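Local coordinates for protein probable glutathione reductase (Sinorhizobium meliloti, PDB 4DNA) that probably catalyses the NADPH-dependent reduction of glutathione disulfide to glutathione, using bound FAD and a redox-active disulfide, as a homodimer, at residues H338-T343 / S422-C427; I356-A361 / I390-V395; Q366-Y371 / Y454-G459. All coordinates share one frame; numbering follows the deposited sequence.

Interaction 1: H338-T343 / S422-C427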
loop_
_atom_site.group_PDB
_atom_site.type_symbol
_atom_site.label_atom_id
_atom_site.label_comp_id
_atom_site.label_asym_id
_atom_site.label_seq_id
_atom_site.Cartn_x
_atom_site.Cartn_y
_atom_site.Cartn_z
ATOM N N HIS A 338 -15.497 -2.742 20.083
ATOM C CA HIS A 338 -14.337 -3.373 19.526
ATOM C C HIS A 338 -13.098 -2.605 19.859
ATOM O O HIS A 338 -13.142 -1.380 20.009
ATOM C CB HIS A 338 -14.577 -3.402 18.031
ATOM C CG HIS A 338 -13.391 -3.793 17.222
ATOM N ND1 HIS A 338 -12.148 -3.774 17.704
ATOM C CD2 HIS A 338 -13.301 -4.218 15.913
ATOM C CE1 HIS A 338 -11.301 -4.177 16.747
ATOM N NE2 HIS A 338 -12.009 -4.450 15.655
ATOM N N ASP A 339 -11.967 -3.282 19.942
ATOM C CA ASP A 339 -10.726 -2.611 20.271
ATOM C C ASP A 339 -9.723 -2.935 19.186
ATOM O O ASP A 339 -9.853 -3.937 18.512
ATOM C CB ASP A 339 -10.204 -3.078 21.621
ATOM C CG ASP A 339 -10.313 -4.571 21.794
ATOM O OD1 ASP A 339 -10.866 -5.227 20.895
ATOM O OD2 ASP A 339 -9.848 -5.089 22.826
ATOM N N LEU A 340 -8.730 -2.086 18.982
ATOM C CA LEU A 340 -7.860 -2.324 17.824
ATOM C C LEU A 340 -8.539 -2.092 16.469
ATOM O O LEU A 340 -8.580 -2.977 15.627
ATOM C CB LEU A 340 -7.267 -3.732 17.884
ATOM C CG LEU A 340 -6.220 -3.937 18.974
ATOM C CD1 LEU A 340 -6.278 -5.375 19.484
ATOM C CD2 LEU A 340 -4.836 -3.564 18.452
ATOM N N ILE A 341 -9.085 -0.896 16.286
ATOM C CA ILE A 341 -9.560 -0.446 14.986
ATOM C C ILE A 341 -8.381 0.327 14.373
ATOM O O ILE A 341 -7.867 1.270 14.992
ATOM C CB ILE A 341 -10.851 0.429 15.109
ATOM C CG1 ILE A 341 -12.031 -0.407 15.613
ATOM C CG2 ILE A 341 -11.252 1.046 13.775
ATOM C CD1 ILE A 341 -13.169 0.396 16.214
ATOM N N ALA A 342 -7.927 -0.102 13.190
ATOM C CA ALA A 342 -6.910 0.635 12.433
ATOM C C ALA A 342 -7.564 1.868 11.819
ATOM O O ALA A 342 -8.762 1.864 11.550
ATOM C CB ALA A 342 -6.265 -0.236 11.369
ATOM N N THR A 343 -6.797 2.938 11.649
ATOM C CA THR A 343 -7.311 4.164 11.050
ATOM C C THR A 343 -6.263 4.798 10.150
ATOM O O THR A 343 -5.062 4.542 10.294
ATOM C CB THR A 343 -7.738 5.212 12.103
ATOM O OG1 THR A 343 -6.702 5.374 13.082
ATOM C CG2 THR A 343 -9.043 4.817 12.780
ATOM N N SER A 422 -3.113 -8.399 11.193
ATOM C CA SER A 422 -2.043 -8.980 12.004
ATOM C C SER A 422 -2.225 -8.694 13.486
ATOM O O SER A 422 -2.001 -9.573 14.307
ATOM C CB SER A 422 -0.675 -8.493 11.537
ATOM O OG SER A 422 -0.509 -8.748 10.150
ATOM N N LEU A 423 -2.653 -7.487 13.829
ATOM C CA LEU A 423 -2.804 -7.145 15.238
ATOM C C LEU A 423 -4.077 -7.705 15.886
ATOM O O LEU A 423 -4.040 -8.176 17.031
ATOM C CB LEU A 423 -2.664 -5.642 15.465
ATOM C CG LEU A 423 -1.197 -5.223 15.660
ATOM C CD1 LEU A 423 -0.429 -5.237 14.344
ATOM C CD2 LEU A 423 -1.089 -3.860 16.332
ATOM N N ARG A 424 -5.189 -7.685 15.152
ATOM C CA ARG A 424 -6.411 -8.343 15.608
ATOM C C ARG A 424 -6.103 -9.798 16.016
ATOM O O ARG A 424 -6.537 -10.236 17.076
ATOM C CB ARG A 424 -7.527 -8.274 14.543
ATOM C CG ARG A 424 -8.920 -8.652 15.047
ATOM C CD ARG A 424 -9.421 -7.628 16.057
ATOM N NE ARG A 424 -10.600 -8.071 16.802
ATOM C CZ ARG A 424 -10.874 -7.739 18.069
ATOM N NH1 ARG A 424 -10.047 -6.960 18.775
ATOM N NH2 ARG A 424 -11.981 -8.204 18.642
ATOM N N ALA A 425 -5.336 -10.522 15.196
ATOM C CA ALA A 425 -5.002 -11.929 15.472
ATOM C C ALA A 425 -3.823 -12.116 16.437
ATOM O O ALA A 425 -3.296 -13.224 16.555
ATOM C CB ALA A 425 -4.750 -12.692 14.166
ATOM N N GLY A 426 -3.412 -11.038 17.110
ATOM C CA GLY A 426 -2.325 -11.076 18.092
ATOM C C GLY A 426 -0.946 -11.496 17.591
ATOM O O GLY A 426 -0.282 -12.295 18.233
ATOM N N CYS A 427 -0.495 -10.965 16.460
ATOM C CA CYS A 427 0.833 -11.313 15.948
ATOM C C CYS A 427 2.002 -10.809 16.807
ATOM O O CYS A 427 1.944 -9.718 17.412
ATOM C CB CYS A 427 0.999 -10.878 14.489
ATOM S SG CYS A 427 0.366 -12.091 13.290
#
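L340 and R424 bring the two backbones to 6.6 Å, CA to CA, where the irregular loop 338-343 passes the last turn of helix 412-424 in the dimerisation domain. That helix ends in a Schellman motif: N of C427 returns to O of S422 at 3.0 Å, N of G426 returns to O of L423 at 2.9 Å, and G426 takes the positive phi. The side chain of R424 reaches from this helix end across to the loop. Its CG stands anti to the backbone N, and a bend at chi2 (67°) swings the rest of the chain toward H338 and D339. The guanidinium covers one face of the H338 ring off-centre, its plane turned 36° from the imidazole, while CG1 of I341 sits over the centre of the other face, 3.8 Å above it. D339 crosses R424 at about a right angle and forms a salt bridge with it. NH1 of R424 donates to OD1 of D339 at 2.9 Å, but the bond is bent (N-H...O 143°) and arrives from above the carboxylate plane. One nitrogen bonded to one oxygen is a looser grip than a paired, coplanar fork. The second subunit borders the contact: M436 of that chain packs on H338, R434 of that chain brings a like charge near R424, and S422 weakly hydrogen-bonds its own counterpart across the interface. CD1 of L340 lies near the guanidinium edge, 4.1 Å from NH1 of R424, as a van der Waals neighbour of the charged group. The apolar packing is that of CD2 of L340 on CB of L423, at 4.2 Å.

Interaction 2: I356-A361 / I390-V395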
loop_
_atom_site.group_PDB
_atom_site.type_symbol
_atom_site.label_atom_id
_atom_site.label_comp_id
_atom_site.label_asym_id
_atom_site.label_seq_id
_atom_site.Cartn_x
_atom_site.Cartn_y
_atom_site.Cartn_z
ATOM N N ILE A 356 -1.920 0.954 19.885
ATOM C CA ILE A 356 -1.728 2.029 20.866
ATOM C C ILE A 356 -0.390 2.784 20.715
ATOM O O ILE A 356 0.578 2.242 20.175
ATOM C CB ILE A 356 -1.860 1.459 22.296
ATOM C CG1 ILE A 356 -0.806 0.357 22.528
ATOM C CG2 ILE A 356 -3.268 0.927 22.521
ATOM C CD1 ILE A 356 -0.694 -0.165 23.948
ATOM N N THR A 357 -0.342 4.025 21.192
ATOM C CA THR A 357 0.863 4.848 21.046
ATOM C C THR A 357 2.011 4.436 21.989
ATOM O O THR A 357 1.793 3.774 23.001
ATOM C CB THR A 357 0.579 6.359 21.267
ATOM O OG1 THR A 357 0.460 6.648 22.678
ATOM C CG2 THR A 357 -0.661 6.801 20.519
ATOM N N GLU A 358 3.228 4.859 21.664
ATOM C CA GLU A 358 4.366 4.619 22.546
ATOM C C GLU A 358 4.120 5.131 23.961
ATOM O O GLU A 358 4.480 4.468 24.920
ATOM C CB GLU A 358 5.633 5.252 22.002
ATOM C CG GLU A 358 6.860 4.819 22.767
ATOM C CD GLU A 358 8.079 5.634 22.407
ATOM O OE1 GLU A 358 8.150 6.078 21.246
ATOM O OE2 GLU A 358 8.959 5.819 23.281
ATOM N N GLU A 359 3.500 6.299 24.086
ATOM C CA GLU A 359 3.142 6.808 25.398
ATOM C C GLU A 359 2.162 5.905 26.163
ATOM O O GLU A 359 2.279 5.756 27.376
ATOM C CB GLU A 359 2.582 8.225 25.294
ATOM C CG GLU A 359 1.957 8.742 26.586
ATOM C CD GLU A 359 1.332 10.120 26.433
ATOM O OE1 GLU A 359 1.352 10.661 25.295
ATOM O OE2 GLU A 359 0.816 10.663 27.448
ATOM N N GLU A 360 1.198 5.314 25.462
ATOM C CA GLU A 360 0.207 4.478 26.121
ATOM C C GLU A 360 0.849 3.183 26.584
ATOM O O GLU A 360 0.614 2.724 27.708
ATOM C CB GLU A 360 -0.944 4.125 25.184
ATOM C CG GLU A 360 -1.682 5.272 24.499
ATOM C CD GLU A 360 -2.892 4.760 23.722
ATOM O OE1 GLU A 360 -2.910 4.847 22.463
ATOM O OE2 GLU A 360 -3.810 4.218 24.383
ATOM N N ALA A 361 1.655 2.594 25.705
ATOM C CA ALA A 361 2.248 1.294 25.972
ATOM C C ALA A 361 3.233 1.390 27.118
ATOM O O ALA A 361 3.323 0.480 27.941
ATOM C CB ALA A 361 2.922 0.747 24.729
ATOM N N ILE A 390 8.518 7.493 8.216
ATOM C CA ILE A 390 8.652 6.947 9.554
ATOM C C ILE A 390 7.762 5.722 9.685
ATOM O O ILE A 390 6.587 5.766 9.326
ATOM C CB ILE A 390 8.399 8.000 10.643
ATOM C CG1 ILE A 390 9.495 9.065 10.596
ATOM C CG2 ILE A 390 8.444 7.368 12.021
ATOM C CD1 ILE A 390 9.035 10.443 11.022
HETATM N N MSE A 391 8.352 4.623 10.155
HETATM C CA MSE A 391 7.659 3.344 10.329
HETATM C C MSE A 391 7.971 2.801 11.689
HETATM O O MSE A 391 9.111 2.420 11.954
HETATM C CB MSE A 391 8.187 2.360 9.307
HETATM C CG MSE A 391 7.459 2.619 8.002
HETATM SE SE MSE A 391 7.708 1.105 6.766
HETATM C CE MSE A 391 6.434 1.642 5.364
ATOM N N LYS A 392 6.977 2.758 12.572
ATOM C CA LYS A 392 7.266 2.491 13.969
ATOM C C LYS A 392 6.410 1.389 14.548
ATOM O O LYS A 392 5.195 1.468 14.511
ATOM C CB LYS A 392 7.158 3.781 14.786
ATOM C CG LYS A 392 7.001 3.599 16.285
ATOM C CD LYS A 392 7.840 4.619 17.044
ATOM C CE LYS A 392 7.361 4.832 18.472
ATOM N NZ LYS A 392 6.522 6.042 18.634
ATOM N N LEU A 393 7.073 0.371 15.086
ATOM C CA LEU A 393 6.421 -0.758 15.732
ATOM C C LEU A 393 6.599 -0.710 17.234
ATOM O O LEU A 393 7.717 -0.458 17.714
ATOM C CB LEU A 393 7.004 -2.068 15.218
ATOM C CG LEU A 393 6.526 -2.492 13.829
ATOM C CD1 LEU A 393 7.305 -3.689 13.308
ATOM C CD2 LEU A 393 5.056 -2.807 13.897
ATOM N N VAL A 394 5.512 -0.961 17.974
ATOM C CA VAL A 394 5.563 -0.979 19.448
ATOM C C VAL A 394 5.216 -2.384 19.976
ATOM O O VAL A 394 4.185 -2.959 19.594
ATOM C CB VAL A 394 4.644 0.088 20.071
ATOM C CG1 VAL A 394 4.834 0.130 21.575
ATOM C CG2 VAL A 394 4.912 1.460 19.468
ATOM N N VAL A 395 6.079 -2.921 20.846
ATOM C CA VAL A 395 6.054 -4.339 21.230
ATOM C C VAL A 395 6.115 -4.578 22.746
ATOM O O VAL A 395 6.905 -3.941 23.460
ATOM C CB VAL A 395 7.221 -5.070 20.560
ATOM C CG1 VAL A 395 7.473 -6.436 21.189
ATOM C CG2 VAL A 395 6.962 -5.170 19.062
#
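E358 and K392 meet in a buried salt bridge, OE1 of E358 lying 3.1 Å from NZ of K392; the hydrogen bond within it is weak. Each charge has further partners. OE1 of E358 also takes a hydrogen bond from the hydroxyl of Y454, and K392 forms salt bridges with D210 and D212, so one ammonium faces three carboxylates, which would probably favour its charged form. The two side chains cross at about a right angle. E358 runs out extended, whereas K392 bends at chi2 and chi4 (-99°), which turns NZ toward the helix. Helix 358-364 lies here against strand 389-396, an inner strand of the antiparallel sheet of the dimerisation domain. A capping box fixes the start of the helix: N of E360 donates to OG1 of T357 at 3.2 Å, and N of T357 donates to OE1 of E360 at 3.0 Å, nearly straight at 169°. Farther along, V394 fills the angle between strand and helix. Its CG1, anti to the backbone N, touches CB of A361 at 3.7 Å; its other methyl, CG2, faces the helix start, 4.4 Å from N of E358.

Interaction 3: Q366-Y371 / Y454-G459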
loop_
_atom_site.group_PDB
_atom_site.type_symbol
_atom_site.label_atom_id
_atom_site.label_comp_id
_atom_site.label_asym_id
_atom_site.label_seq_id
_atom_site.Cartn_x
_atom_site.Cartn_y
_atom_site.Cartn_z
ATOM N N GLN A 366 5.190 -2.810 31.663
ATOM C CA GLN A 366 6.396 -2.466 32.431
ATOM C C GLN A 366 7.606 -2.281 31.527
ATOM O O GLN A 366 8.487 -1.465 31.807
ATOM C CB GLN A 366 6.697 -3.554 33.474
ATOM C CG GLN A 366 8.000 -3.373 34.242
ATOM C CD GLN A 366 8.048 -4.126 35.568
ATOM O OE1 GLN A 366 7.496 -5.220 35.714
ATOM N NE2 GLN A 366 8.724 -3.542 36.541
ATOM N N GLU A 367 7.621 -3.047 30.441
ATOM C CA GLU A 367 8.761 -3.153 29.554
ATOM C C GLU A 367 8.279 -3.222 28.127
ATOM O O GLU A 367 7.509 -4.113 27.763
ATOM C CB GLU A 367 9.528 -4.421 29.876
ATOM C CG GLU A 367 10.940 -4.187 30.374
ATOM C CD GLU A 367 11.975 -4.293 29.262
ATOM O OE1 GLU A 367 13.014 -4.957 29.469
ATOM O OE2 GLU A 367 11.751 -3.721 28.171
ATOM N N ILE A 368 8.701 -2.272 27.308
ATOM C CA ILE A 368 8.318 -2.330 25.900
ATOM C C ILE A 368 9.541 -2.255 25.012
ATOM O O ILE A 368 10.583 -1.750 25.432
ATOM C CB ILE A 368 7.297 -1.244 25.498
ATOM C CG1 ILE A 368 7.770 0.129 25.954
ATOM C CG2 ILE A 368 5.933 -1.561 26.084
ATOM C CD1 ILE A 368 7.037 1.255 25.268
ATOM N N GLU A 369 9.417 -2.782 23.800
ATOM C CA GLU A 369 10.468 -2.619 22.801
ATOM C C GLU A 369 9.888 -1.838 21.633
ATOM O O GLU A 369 8.746 -2.068 21.215
ATOM C CB GLU A 369 11.048 -3.969 22.365
ATOM C CG GLU A 369 11.679 -4.760 23.512
ATOM C CD GLU A 369 11.741 -6.278 23.305
ATOM O OE1 GLU A 369 10.933 -6.850 22.540
ATOM O OE2 GLU A 369 12.607 -6.914 23.945
ATOM N N VAL A 370 10.666 -0.879 21.141
ATOM C CA VAL A 370 10.233 -0.003 20.051
ATOM C C VAL A 370 11.164 -0.171 18.847
ATOM O O VAL A 370 12.405 -0.209 18.984
ATOM C CB VAL A 370 10.152 1.470 20.500
ATOM C CG1 VAL A 370 9.775 2.370 19.340
ATOM C CG2 VAL A 370 9.145 1.621 21.628
ATOM N N TYR A 371 10.540 -0.301 17.675
ATOM C CA TYR A 371 11.245 -0.578 16.453
ATOM C C TYR A 371 10.929 0.550 15.462
ATOM O O TYR A 371 9.846 0.607 14.892
ATOM C CB TYR A 371 10.855 -1.973 15.952
ATOM C CG TYR A 371 11.284 -3.135 16.879
ATOM C CD1 TYR A 371 10.501 -3.517 17.978
ATOM C CD2 TYR A 371 12.457 -3.869 16.636
ATOM C CE1 TYR A 371 10.874 -4.575 18.795
ATOM C CE2 TYR A 371 12.837 -4.919 17.459
ATOM C CZ TYR A 371 12.042 -5.263 18.538
ATOM O OH TYR A 371 12.406 -6.297 19.372
ATOM N N TYR A 454 15.237 1.100 20.658
ATOM C CA TYR A 454 15.342 1.459 22.084
ATOM C C TYR A 454 14.307 0.714 22.908
ATOM O O TYR A 454 13.375 0.138 22.358
ATOM C CB TYR A 454 15.206 2.973 22.331
ATOM C CG TYR A 454 13.941 3.628 21.796
ATOM C CD1 TYR A 454 12.782 3.693 22.565
ATOM C CD2 TYR A 454 13.924 4.224 20.531
ATOM C CE1 TYR A 454 11.631 4.305 22.071
ATOM C CE2 TYR A 454 12.785 4.843 20.042
ATOM C CZ TYR A 454 11.644 4.874 20.811
ATOM O OH TYR A 454 10.527 5.489 20.319
ATOM N N ARG A 455 14.493 0.743 24.228
ATOM C CA ARG A 455 13.601 0.090 25.179
ATOM C C ARG A 455 13.047 1.102 26.169
ATOM O O ARG A 455 13.681 2.124 26.449
ATOM C CB ARG A 455 14.349 -1.004 25.940
ATOM C CG ARG A 455 14.437 -2.346 25.224
ATOM C CD ARG A 455 15.529 -3.229 25.812
ATOM N NE ARG A 455 15.545 -4.568 25.212
ATOM C CZ ARG A 455 16.537 -5.086 24.474
ATOM N NH1 ARG A 455 17.642 -4.394 24.222
ATOM N NH2 ARG A 455 16.419 -6.323 23.983
ATOM N N VAL A 456 11.860 0.818 26.695
ATOM C CA VAL A 456 11.271 1.614 27.769
ATOM C C VAL A 456 10.897 0.668 28.911
ATOM O O VAL A 456 10.209 -0.334 28.709
ATOM C CB VAL A 456 10.041 2.431 27.313
ATOM C CG1 VAL A 456 9.516 3.297 28.440
ATOM C CG2 VAL A 456 10.371 3.306 26.114
ATOM N N ARG A 457 11.395 0.979 30.104
ATOM C CA ARG A 457 11.162 0.160 31.286
ATOM C C ARG A 457 10.616 1.063 32.371
ATOM O O ARG A 457 11.184 2.126 32.644
ATOM C CB ARG A 457 12.453 -0.537 31.739
ATOM C CG ARG A 457 12.351 -1.239 33.086
ATOM C CD ARG A 457 13.438 -2.291 33.311
ATOM N NE ARG A 457 12.990 -3.611 32.853
ATOM C CZ ARG A 457 12.289 -4.491 33.581
ATOM N NH1 ARG A 457 11.949 -4.226 34.843
ATOM N NH2 ARG A 457 11.927 -5.651 33.038
ATOM N N ASN A 458 9.507 0.635 32.972
ATOM C CA ASN A 458 8.825 1.384 34.031
ATOM C C ASN A 458 8.447 2.793 33.605
ATOM O O ASN A 458 8.440 3.723 34.406
ATOM C CB ASN A 458 9.651 1.382 35.318
ATOM C CG ASN A 458 9.763 -0.002 35.945
ATOM O OD1 ASN A 458 10.813 -0.366 36.489
ATOM N ND2 ASN A 458 8.677 -0.773 35.890
ATOM N N GLY A 459 8.133 2.934 32.321
ATOM C CA GLY A 459 7.692 4.205 31.755
ATOM C C GLY A 459 8.814 5.141 31.332
ATOM O O GLY A 459 8.551 6.231 30.815
#
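V370 lies over one face of the Y454 ring, its CB 3.9 Å from the ring centroid and 26° off the normal, a CH-pi contact displaced toward the CE1-CZ bond. CG of Y454 sits between its backbone N and carbonyl carbon (chi1 56°), which lays the ring across V370. CG1 of V370 reaches CZ of Y454 at 3.5 Å, and R461 makes a cation-pi contact with the same ring. The R457 guanidinium has CG of Q366 over one face and OE1 of E367 in plane at its edge; that oxygen stands 3.6 Å from NE of R457, a long salt bridge, with carboxylate and guanidinium 81° apart. OE1 of E369 is held by a salt bridge to R400, its stronger partner, while OE2 of E369 reaches NH2 of R455 only in a long one, 3.9 Å. These groups decorate an antiparallel strand pair, 367-371 with 454-457, near one border of the dimerisation-domain sheet. I368 and V456 form a hydrogen-bonded pair. N of I368 donates to O of V456 at 2.8 Å. N of V456 donates to O of I368 at 3.1 Å. CG1 of I368 rests on CB of V456 at 3.5 Å. The chemistry divides by face: I368, V370, Y454 and V456 turn toward helix 358-364; opposite, the long E367-R457 and E369-R455 pairs probably attract mainly electrostatically.

Interactions 2 and 3 adjoin, their centres about 10 Å apart, and share the dimerisation-domain sheet, where strands 389-396 and 367-375 are neighbours. O of V395 lies 2.8 Å from N of E369, and OE1 of E358 lies 2.6 Å from OH of Y454, so the late strand 454-457 is tied to the start of helix 358-364. Interaction 1 stands apart at the subunit boundary, its centre about 14 Å from that of interaction 2 and about 20 Å from that of interaction 3, and touches neither. The side chain of H338 in interaction 1 is about 13 Å from a bound FAD. All three lie away from the annotated sites.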